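Local coordinates for basic membrane lipoprotein (Brucella melitensis biovar Abortus, PDB 3S99) that binds adenine, probably accepts other purines such as guanine, and may deliver them to an ABC-type uptake system, at residues Gly30-Gly35 against Thr64-Val69; Leu89-Ser94 against Lys112-Thr117; Lys149-Tyr154 against Gln207-Ile212. All coordinates share one frame; numbering follows the deposited sequence.

How the contacts relate
From the N terminus, strand 27-32 leads through helix 42-57 to strand 61-66, and contact 1 closes this first beta-alpha-beta unit. Contact 2 closes a second unit, strand 89-92, helix 98-105 and strand 112-116, in the same parallel sheet. Strands 27-32 and 89-92 are neighbours there, so contacts 1 and 2 touch, with Gly30 O 2.8 Å from Phe91 N. Contact 3, in the other sheet, closes the excursion from strand 151-156 through helix 161-175, strand 182-187 and helix 194-206 to strand 211-214; strand 182-187 lies on the other side of strand 151-156. Its centre lies about 34 Å from that of contact 1. All run in series, neither nesting nor crossing, and both halves hold adenine.

Contact 1. Residues Gly30-Gly35 against Thr64-Val69; sequences GFIYIG and TFLENV
Tyr33 brings CE2 over one face of the Phe65 ring, CE2 standing 3.3 Å from Phe65 CD1 and displaced toward the rim. The planes are inclined by 36° with centroids 4.9 Å apart, an oblique aromatic pair. Phe65 reaches this position because its CG sits between backbone N and carbonyl carbon (chi1 72°), while the Tyr33 CG lies beside its own N (chi1 -56°). On the same side of the sheet the CB atoms of Phe31 and Phe65 pack together, and Thr64 O lies in the plane of the Phe31 ring, at its edge.

On the other face, Ile32 meets Leu66 and, beyond the strand, Val69. Its CG2 approaches Val69 CB at 3.6 Å with the side chains nearly perpendicular, and its CD1 runs beside Leu66 CB. The strands pair in parallel: Phe31 N donates to Thr64 O, Leu66 N to Phe31 O, and Tyr33 N to Leu66 O at 2.9 Å. Beyond them Val69 N donates to Tyr33 O at 3.0 Å, whereas Asn68 N approaches Gly35 O from above the carbonyl plane.

Ile34, a residue of the adenine pocket, brings CD1 to 3.4 Å from Val69 O. Helix 42-57 packs on the aromatic face, where its Asp47 accepts from Tyr33 OH; helix 73-84 lies against Ile32, Leu66 and Val69, and strand 89-92 flanks strand 27-32, leaving strand 61-66 at the sheet edge.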
loop_
_atom_site.group_PDB
_atom_site.type_symbol
_atom_site.label_atom_id
_atom_site.label_comp_id
_atom_site.label_asym_id
_atom_site.label_seq_id
_atom_site.Cartn_x
_atom_site.Cartn_y
_atom_site.Cartn_z
ATOM N N GLY A 30 11.735 14.651 -10.343
ATOM C CA GLY A 30 10.711 13.988 -11.166
ATOM C C GLY A 30 10.014 12.821 -10.525
ATOM O O GLY A 30 10.567 12.160 -9.638
ATOM N N PHE A 31 8.799 12.556 -11.017
ATOM C CA PHE A 31 7.930 11.506 -10.510
ATOM C C PHE A 31 7.348 10.738 -11.691
ATOM O O PHE A 31 6.926 11.342 -12.701
ATOM C CB PHE A 31 6.784 12.068 -9.667
ATOM C CG PHE A 31 7.218 12.737 -8.413
ATOM C CD1 PHE A 31 7.183 12.046 -7.190
ATOM C CD2 PHE A 31 7.712 14.042 -8.445
ATOM C CE1 PHE A 31 7.624 12.661 -6.021
ATOM C CE2 PHE A 31 8.141 14.664 -7.279
ATOM C CZ PHE A 31 8.089 13.961 -6.060
ATOM N N ILE A 32 7.343 9.412 -11.565
ATOM C CA ILE A 32 6.678 8.512 -12.500
ATOM C C ILE A 32 5.527 7.804 -11.769
ATOM O O ILE A 32 5.772 7.123 -10.762
ATOM C CB ILE A 32 7.661 7.449 -13.010
ATOM C CG1 ILE A 32 8.867 8.114 -13.688
ATOM C CG2 ILE A 32 6.946 6.526 -14.000
ATOM C CD1 ILE A 32 8.516 8.887 -14.953
ATOM N N TYR A 33 4.290 7.952 -12.269
ATOM C CA TYR A 33 3.135 7.324 -11.645
ATOM C C TYR A 33 2.586 6.211 -12.569
ATOM O O TYR A 33 2.532 6.371 -13.760
ATOM C CB TYR A 33 2.004 8.320 -11.395
ATOM C CG TYR A 33 2.341 9.555 -10.579
ATOM C CD1 TYR A 33 3.230 9.504 -9.497
ATOM C CD2 TYR A 33 1.722 10.754 -10.850
ATOM C CE1 TYR A 33 3.518 10.650 -8.747
ATOM C CE2 TYR A 33 2.003 11.914 -10.083
ATOM C CZ TYR A 33 2.884 11.829 -9.034
ATOM O OH TYR A 33 3.156 12.946 -8.308
ATOM N N ILE A 34 2.135 5.117 -11.973
ATOM C CA ILE A 34 1.529 4.010 -12.712
ATOM C C ILE A 34 0.057 4.346 -13.069
ATOM O O ILE A 34 -0.492 3.798 -14.011
ATOM C CB ILE A 34 1.634 2.701 -11.890
ATOM C CG1 ILE A 34 1.192 1.475 -12.713
ATOM C CG2 ILE A 34 0.794 2.787 -10.602
ATOM C CD1 ILE A 34 2.276 0.811 -13.453
ATOM N N GLY A 35 -0.564 5.265 -12.334
ATOM C CA GLY A 35 -1.907 5.735 -12.667
ATOM C C GLY A 35 -2.002 7.252 -12.705
ATOM O O GLY A 35 -0.967 7.953 -12.780
ATOM N N THR A 64 8.265 17.659 -11.715
ATOM C CA THR A 64 7.635 17.224 -12.971
ATOM C C THR A 64 7.120 15.824 -12.776
ATOM O O THR A 64 7.745 15.048 -12.069
ATOM C CB THR A 64 8.654 17.119 -14.117
ATOM O OG1 THR A 64 9.316 18.364 -14.270
ATOM C CG2 THR A 64 7.965 16.761 -15.443
ATOM N N PHE A 65 5.995 15.477 -13.388
ATOM C CA PHE A 65 5.576 14.072 -13.413
ATOM C C PHE A 65 5.015 13.554 -14.737
ATOM O O PHE A 65 4.606 14.321 -15.610
ATOM C CB PHE A 65 4.615 13.723 -12.258
ATOM C CG PHE A 65 3.217 14.283 -12.384
ATOM C CD1 PHE A 65 2.204 13.526 -12.976
ATOM C CD2 PHE A 65 2.897 15.510 -11.840
ATOM C CE1 PHE A 65 0.925 13.998 -13.063
ATOM C CE2 PHE A 65 1.592 16.011 -11.927
ATOM C CZ PHE A 65 0.603 15.258 -12.540
ATOM N N LEU A 66 5.029 12.235 -14.854
ATOM C CA LEU A 66 4.353 11.516 -15.943
ATOM C C LEU A 66 3.459 10.517 -15.281
ATOM O O LEU A 66 3.824 9.968 -14.247
ATOM C CB LEU A 66 5.372 10.825 -16.844
ATOM C CG LEU A 66 6.203 11.740 -17.748
ATOM C CD1 LEU A 66 7.220 10.928 -18.556
ATOM C CD2 LEU A 66 5.347 12.577 -18.692
ATOM N N GLU A 67 2.273 10.286 -15.861
ATOM C CA GLU A 67 1.302 9.418 -15.245
ATOM C C GLU A 67 0.910 8.269 -16.181
ATOM O O GLU A 67 1.202 8.299 -17.373
ATOM C CB GLU A 67 0.072 10.230 -14.797
ATOM C CG GLU A 67 -0.603 10.998 -15.902
ATOM C CD GLU A 67 -1.803 11.813 -15.426
ATOM O OE1 GLU A 67 -2.943 11.347 -15.598
ATOM O OE2 GLU A 67 -1.619 12.930 -14.911
ATOM N N ASN A 68 0.239 7.270 -15.635
ATOM C CA ASN A 68 -0.204 6.094 -16.411
ATOM C C ASN A 68 0.962 5.473 -17.189
ATOM O O ASN A 68 0.812 5.084 -18.333
ATOM C CB ASN A 68 -1.379 6.456 -17.340
ATOM C CG ASN A 68 -2.681 6.723 -16.570
ATOM O OD1 ASN A 68 -3.085 5.917 -15.755
ATOM N ND2 ASN A 68 -3.327 7.866 -16.829
ATOM N N VAL A 69 2.138 5.440 -16.573
ATOM C CA VAL A 69 3.334 4.872 -17.192
ATOM C C VAL A 69 3.342 3.353 -16.902
ATOM O O VAL A 69 3.463 2.947 -15.746
ATOM C CB VAL A 69 4.608 5.529 -16.619
ATOM C CG1 VAL A 69 5.875 4.885 -17.177
ATOM C CG2 VAL A 69 4.623 7.018 -16.892
#

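Contact 2. Residues Leu89-Ser94 against Lys112-Thr117. With ADE (adenine), chain T.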
loop_
_atom_site.group_PDB
_atom_site.type_symbol
_atom_site.label_atom_id
_atom_site.label_comp_id
_atom_site.label_asym_id
_atom_site.label_seq_id
_atom_site.Cartn_x
_atom_site.Cartn_y
_atom_site.Cartn_z
ATOM N N LEU A 89 16.731 14.134 -9.071
ATOM C CA LEU A 89 16.136 13.193 -8.135
ATOM C C LEU A 89 14.839 12.711 -8.766
ATOM O O LEU A 89 13.993 13.520 -9.152
ATOM C CB LEU A 89 15.849 13.878 -6.824
ATOM C CG LEU A 89 15.147 13.080 -5.728
ATOM C CD1 LEU A 89 15.990 11.868 -5.249
ATOM C CD2 LEU A 89 14.829 14.015 -4.569
ATOM N N ILE A 90 14.705 11.401 -8.925
ATOM C CA ILE A 90 13.542 10.820 -9.608
ATOM C C ILE A 90 12.912 9.720 -8.751
ATOM O O ILE A 90 13.607 8.747 -8.376
ATOM C CB ILE A 90 13.952 10.206 -10.937
ATOM C CG1 ILE A 90 14.541 11.270 -11.873
ATOM C CG2 ILE A 90 12.731 9.462 -11.633
ATOM C CD1 ILE A 90 14.950 10.688 -13.233
ATOM N N PHE A 91 11.620 9.875 -8.447
ATOM C CA PHE A 91 10.856 8.903 -7.664
ATOM C C PHE A 91 10.028 8.049 -8.616
ATOM O O PHE A 91 9.233 8.578 -9.410
ATOM C CB PHE A 91 9.922 9.609 -6.683
ATOM C CG PHE A 91 10.632 10.349 -5.582
ATOM C CD1 PHE A 91 10.911 9.709 -4.366
ATOM C CD2 PHE A 91 10.999 11.661 -5.731
ATOM C CE1 PHE A 91 11.574 10.370 -3.359
ATOM C CE2 PHE A 91 11.640 12.340 -4.698
ATOM C CZ PHE A 91 11.923 11.683 -3.512
ATOM N N THR A 92 10.232 6.738 -8.558
ATOM C CA THR A 92 9.500 5.769 -9.370
ATOM C C THR A 92 8.520 5.060 -8.445
ATOM O O THR A 92 8.921 4.374 -7.512
ATOM C CB THR A 92 10.440 4.854 -10.176
ATOM O OG1 THR A 92 11.352 4.180 -9.317
ATOM C CG2 THR A 92 11.227 5.701 -11.214
ATOM N N THR A 93 7.228 5.350 -8.624
ATOM C CA THR A 93 6.253 5.140 -7.527
ATOM C C THR A 93 5.405 3.875 -7.601
ATOM O O THR A 93 4.307 3.807 -7.042
ATOM C CB THR A 93 5.348 6.384 -7.329
ATOM O OG1 THR A 93 4.520 6.574 -8.486
ATOM C CG2 THR A 93 6.190 7.671 -7.087
ATOM N N SER A 94 5.936 2.832 -8.198
ATOM C CA SER A 94 5.241 1.560 -8.285
ATOM C C SER A 94 6.235 0.418 -8.330
ATOM O O SER A 94 7.303 0.549 -8.894
ATOM C CB SER A 94 4.353 1.524 -9.533
ATOM O OG SER A 94 3.604 0.321 -9.598
ATOM N N LYS A 112 19.869 10.810 -8.860
ATOM C CA LYS A 112 19.542 9.933 -7.735
ATOM C C LYS A 112 18.133 9.420 -7.968
ATOM O O LYS A 112 17.248 10.212 -8.303
ATOM C CB LYS A 112 19.570 10.697 -6.411
ATOM C CG LYS A 112 20.836 11.457 -6.034
ATOM C CD LYS A 112 22.074 10.727 -6.299
ATOM C CE LYS A 112 23.250 11.378 -5.524
ATOM N NZ LYS A 112 23.796 12.552 -6.214
ATOM N N PHE A 113 17.929 8.119 -7.740
ATOM C CA PHE A 113 16.680 7.422 -8.023
ATOM C C PHE A 113 16.104 6.881 -6.717
ATOM O O PHE A 113 16.844 6.436 -5.882
ATOM C CB PHE A 113 16.930 6.281 -8.989
ATOM C CG PHE A 113 17.316 6.746 -10.363
ATOM C CD1 PHE A 113 16.342 6.995 -11.342
ATOM C CD2 PHE A 113 18.635 6.991 -10.669
ATOM C CE1 PHE A 113 16.712 7.424 -12.610
ATOM C CE2 PHE A 113 18.995 7.416 -11.931
ATOM C CZ PHE A 113 18.024 7.652 -12.893
ATOM N N GLU A 114 14.792 6.946 -6.553
ATOM C CA GLU A 114 14.109 6.481 -5.324
ATOM C C GLU A 114 12.957 5.615 -5.815
ATOM O O GLU A 114 12.048 6.121 -6.492
ATOM C CB GLU A 114 13.552 7.653 -4.547
ATOM C CG GLU A 114 14.566 8.562 -3.866
ATOM C CD GLU A 114 15.013 8.039 -2.501
ATOM O OE1 GLU A 114 14.313 7.182 -1.913
ATOM O OE2 GLU A 114 16.065 8.502 -2.014
ATOM N N HIS A 115 13.033 4.310 -5.578
ATOM C CA HIS A 115 12.031 3.394 -6.044
ATOM C C HIS A 115 11.096 2.949 -4.885
ATOM O O HIS A 115 11.550 2.495 -3.821
ATOM C CB HIS A 115 12.648 2.149 -6.668
ATOM C CG HIS A 115 11.610 1.148 -7.049
ATOM N ND1 HIS A 115 11.524 -0.107 -6.473
ATOM C CD2 HIS A 115 10.532 1.272 -7.861
ATOM C CE1 HIS A 115 10.467 -0.735 -6.970
ATOM N NE2 HIS A 115 9.846 0.080 -7.809
ATOM N N ALA A 116 9.803 3.041 -5.131
ATOM C CA ALA A 116 8.781 2.725 -4.136
ATOM C C ALA A 116 8.508 1.231 -4.045
ATOM O O ALA A 116 8.138 0.605 -5.018
ATOM C CB ALA A 116 7.480 3.484 -4.488
ATOM N N THR A 117 8.719 0.670 -2.855
ATOM C CA THR A 117 8.320 -0.694 -2.475
ATOM C C THR A 117 9.214 -1.793 -3.009
ATOM O O THR A 117 8.955 -2.952 -2.735
ATOM C CB THR A 117 6.827 -1.055 -2.791
ATOM O OG1 THR A 117 6.671 -1.399 -4.176
ATOM C CG2 THR A 117 5.895 0.105 -2.458
HETATM N N9 ADE T . 3.503 -0.726 -6.156
HETATM C C8 ADE T . 3.514 -1.274 -4.892
HETATM N N7 ADE T . 2.367 -1.222 -4.259
HETATM C C5 ADE T . 1.580 -0.590 -5.228
HETATM C C6 ADE T . 0.256 -0.250 -5.171
HETATM N N6 ADE T . -0.391 -0.524 -4.028
HETATM N N1 ADE T . -0.298 0.373 -6.262
HETATM C C2 ADE T . 0.472 0.603 -7.339
HETATM N N3 ADE T . 1.762 0.316 -7.511
HETATM C C4 ADE T . 2.236 -0.283 -6.394
#
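Ser94 OG lies 2.8 Å from adenine N3, in hydrogen-bonding contact, and Thr117 OG1 comes to 3.2 Å from C8 of the same base. Placing OG anti to the Ser94 backbone N (chi1 -177°) turns it to the base.

Behind them, His115 NE2 donates to Ser94 O at 2.8 Å. The donor stands 40° out of the carbonyl plane, and the oxygen is 16° out of the ring plane. Thr92 OG1 also sits at the imidazole edge, 3.4 Å from His115 CD2, and is hydrogen-bonded to Thr101. Thr117 OG1 in turn donates to Ala116 O at 2.6 Å.

Farther back, strands 89-92 and 112-116, joined through helix 98-105, form a parallel beta-alpha-beta unit whose C-terminal ends supply Ser94 and Thr117 to the adenine pocket. Thr92 N donates to Glu114 O and Ala116 N to Thr92 O. Phe91 and Glu114 run side by side, Phe91 CD1 3.4 Å from Glu114 CB. A bend at chi2 folds the Glu114 chain, and its carboxylate is held by Arg262, Tyr258 and Trp271. On the opposite face Ile90 CD1 packs 3.8 Å from Phe113 CE1.

Chemically, polar groups continue behind the pocket, from His115 and Thr92 to Glu114, beside the apolar contact of Ile90 on Phe113. The imidazole-to-carbonyl bond ties the Ser94 backbone to the neighbouring strand, which would help to hold its hydroxyl at N3; the Arg262 salt bridge probably favours an ionised Glu114.

Contact 3. Residues Lys149-Tyr154 against Gln207-Ile212; sequences KGIAGY and QGVDII
Gly153 N donates to Ile211 O at 2.7 Å, the shortest polar bond here, with a nearly straight N-H...O angle of 165°. One step earlier, Asp210 N reaches Ile151 O at 3.2 Å. The Asp210 carboxylate turns back toward residues 149-154 because its CG lies between backbone N and carbonyl carbon (chi1 62°): OD2 takes the Lys149 N-H on its syn side at 3.2 Å, 21° out of the carboxylate plane, while OD1 is hydrogen-bonded to Ser147 OG. The extended Lys149 chain passes obliquely across this group and carries NZ to Gly208 O at 2.9 Å.

These bonds fasten the entry to two neighbouring parallel strands, 151-156 and 211-214, in the second sheet of this two-domain binding-protein fold. Gly208, with positive phi, ends helix 194-206 in a Schellman motif before the chain turns into its strand.

Val209 fits against the Gly153 backbone, its CB 3.5 Å from Gly153 N, and its CG1 meets Ile151 CG2 at 3.8 Å with the side chains about perpendicular. Ala152 CB and Ile211 CB pack at 4.0 Å. Leu204 of helix 194-206 packs against Val209 and Ile212, while strand 182-187 pairs with Ala152 along the other edge of strand 151-156.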
loop_
_atom_site.group_PDB
_atom_site.type_symbol
_atom_site.label_atom_id
_atom_site.label_comp_id
_atom_site.label_asym_id
_atom_site.label_seq_id
_atom_site.Cartn_x
_atom_site.Cartn_y
_atom_site.Cartn_z
ATOM N N LYS A 149 -21.928 -11.449 8.931
ATOM C CA LYS A 149 -21.742 -12.727 8.233
ATOM C C LYS A 149 -20.368 -13.316 8.453
ATOM O O LYS A 149 -20.162 -14.531 8.275
ATOM C CB LYS A 149 -21.941 -12.534 6.722
ATOM C CG LYS A 149 -23.388 -12.285 6.308
ATOM C CD LYS A 149 -23.498 -12.033 4.794
ATOM C CE LYS A 149 -24.931 -11.825 4.383
ATOM N NZ LYS A 149 -25.117 -11.511 2.916
ATOM N N GLY A 150 -19.410 -12.469 8.817
ATOM C CA GLY A 150 -18.030 -12.907 8.894
ATOM C C GLY A 150 -17.393 -13.146 7.525
ATOM O O GLY A 150 -16.559 -14.034 7.371
ATOM N N ILE A 151 -17.790 -12.357 6.529
ATOM C CA ILE A 151 -17.209 -12.471 5.182
ATOM C C ILE A 151 -16.889 -11.114 4.577
ATOM O O ILE A 151 -17.782 -10.257 4.464
ATOM C CB ILE A 151 -18.160 -13.135 4.163
ATOM C CG1 ILE A 151 -18.792 -14.420 4.711
ATOM C CG2 ILE A 151 -17.394 -13.415 2.848
ATOM C CD1 ILE A 151 -20.137 -14.805 4.043
ATOM N N ALA A 152 -15.637 -10.959 4.131
ATOM C CA ALA A 152 -15.185 -9.786 3.419
ATOM C C ALA A 152 -14.874 -10.085 1.948
ATOM O O ALA A 152 -14.401 -11.153 1.603
ATOM C CB ALA A 152 -13.963 -9.194 4.091
ATOM N N GLY A 153 -15.160 -9.135 1.084
ATOM C CA GLY A 153 -14.690 -9.179 -0.305
ATOM C C GLY A 153 -13.354 -8.504 -0.448
ATOM O O GLY A 153 -13.156 -7.390 0.016
ATOM N N TYR A 154 -12.412 -9.177 -1.079
ATOM C CA TYR A 154 -11.065 -8.627 -1.204
ATOM C C TYR A 154 -10.710 -8.507 -2.678
ATOM O O TYR A 154 -10.706 -9.492 -3.410
ATOM C CB TYR A 154 -10.083 -9.525 -0.468
ATOM C CG TYR A 154 -8.856 -8.834 0.080
ATOM C CD1 TYR A 154 -7.905 -8.254 -0.764
ATOM C CD2 TYR A 154 -8.595 -8.837 1.457
ATOM C CE1 TYR A 154 -6.764 -7.603 -0.224
ATOM C CE2 TYR A 154 -7.467 -8.202 1.991
ATOM C CZ TYR A 154 -6.553 -7.596 1.137
ATOM O OH TYR A 154 -5.418 -7.009 1.667
ATOM N N GLN A 207 -22.326 -11.652 -4.425
ATOM C CA GLN A 207 -22.068 -12.961 -3.823
ATOM C C GLN A 207 -22.234 -12.970 -2.287
ATOM O O GLN A 207 -21.962 -13.988 -1.654
ATOM C CB GLN A 207 -20.659 -13.454 -4.180
ATOM C CG GLN A 207 -20.443 -13.813 -5.655
ATOM C CD GLN A 207 -18.973 -13.966 -5.991
ATOM O OE1 GLN A 207 -18.219 -14.565 -5.230
ATOM N NE2 GLN A 207 -18.552 -13.406 -7.127
ATOM N N GLY A 208 -22.621 -11.836 -1.690
ATOM C CA GLY A 208 -23.054 -11.787 -0.284
ATOM C C GLY A 208 -22.062 -11.272 0.755
ATOM O O GLY A 208 -22.343 -11.385 1.953
ATOM N N VAL A 209 -20.905 -10.743 0.338
ATOM C CA VAL A 209 -19.941 -10.211 1.324
ATOM C C VAL A 209 -20.538 -8.962 1.948
ATOM O O VAL A 209 -21.311 -8.277 1.308
ATOM C CB VAL A 209 -18.540 -9.872 0.741
ATOM C CG1 VAL A 209 -17.961 -11.073 -0.047
ATOM C CG2 VAL A 209 -18.565 -8.584 -0.090
ATOM N N ASP A 210 -20.192 -8.664 3.195
ATOM C CA ASP A 210 -20.719 -7.441 3.790
ATOM C C ASP A 210 -19.646 -6.418 4.186
ATOM O O ASP A 210 -19.963 -5.385 4.774
ATOM C CB ASP A 210 -21.739 -7.775 4.898
ATOM C CG ASP A 210 -21.143 -8.558 6.051
ATOM O OD1 ASP A 210 -19.919 -8.776 6.072
ATOM O OD2 ASP A 210 -21.912 -8.946 6.948
ATOM N N ILE A 211 -18.392 -6.682 3.794
ATOM C CA ILE A 211 -17.283 -5.727 3.890
ATOM C C ILE A 211 -16.474 -5.764 2.578
ATOM O O ILE A 211 -16.282 -6.831 2.010
ATOM C CB ILE A 211 -16.324 -6.064 5.100
ATOM C CG1 ILE A 211 -17.074 -6.026 6.446
ATOM C CG2 ILE A 211 -15.143 -5.075 5.169
ATOM C CD1 ILE A 211 -17.201 -4.622 7.064
ATOM N N ILE A 212 -16.017 -4.609 2.095
ATOM C CA ILE A 212 -15.175 -4.530 0.876
ATOM C C ILE A 212 -13.828 -3.914 1.205
ATOM O O ILE A 212 -13.721 -2.931 1.954
ATOM C CB ILE A 212 -15.839 -3.721 -0.246
ATOM C CG1 ILE A 212 -17.013 -4.491 -0.864
ATOM C CG2 ILE A 212 -14.817 -3.343 -1.324
ATOM C CD1 ILE A 212 -16.648 -5.830 -1.542
#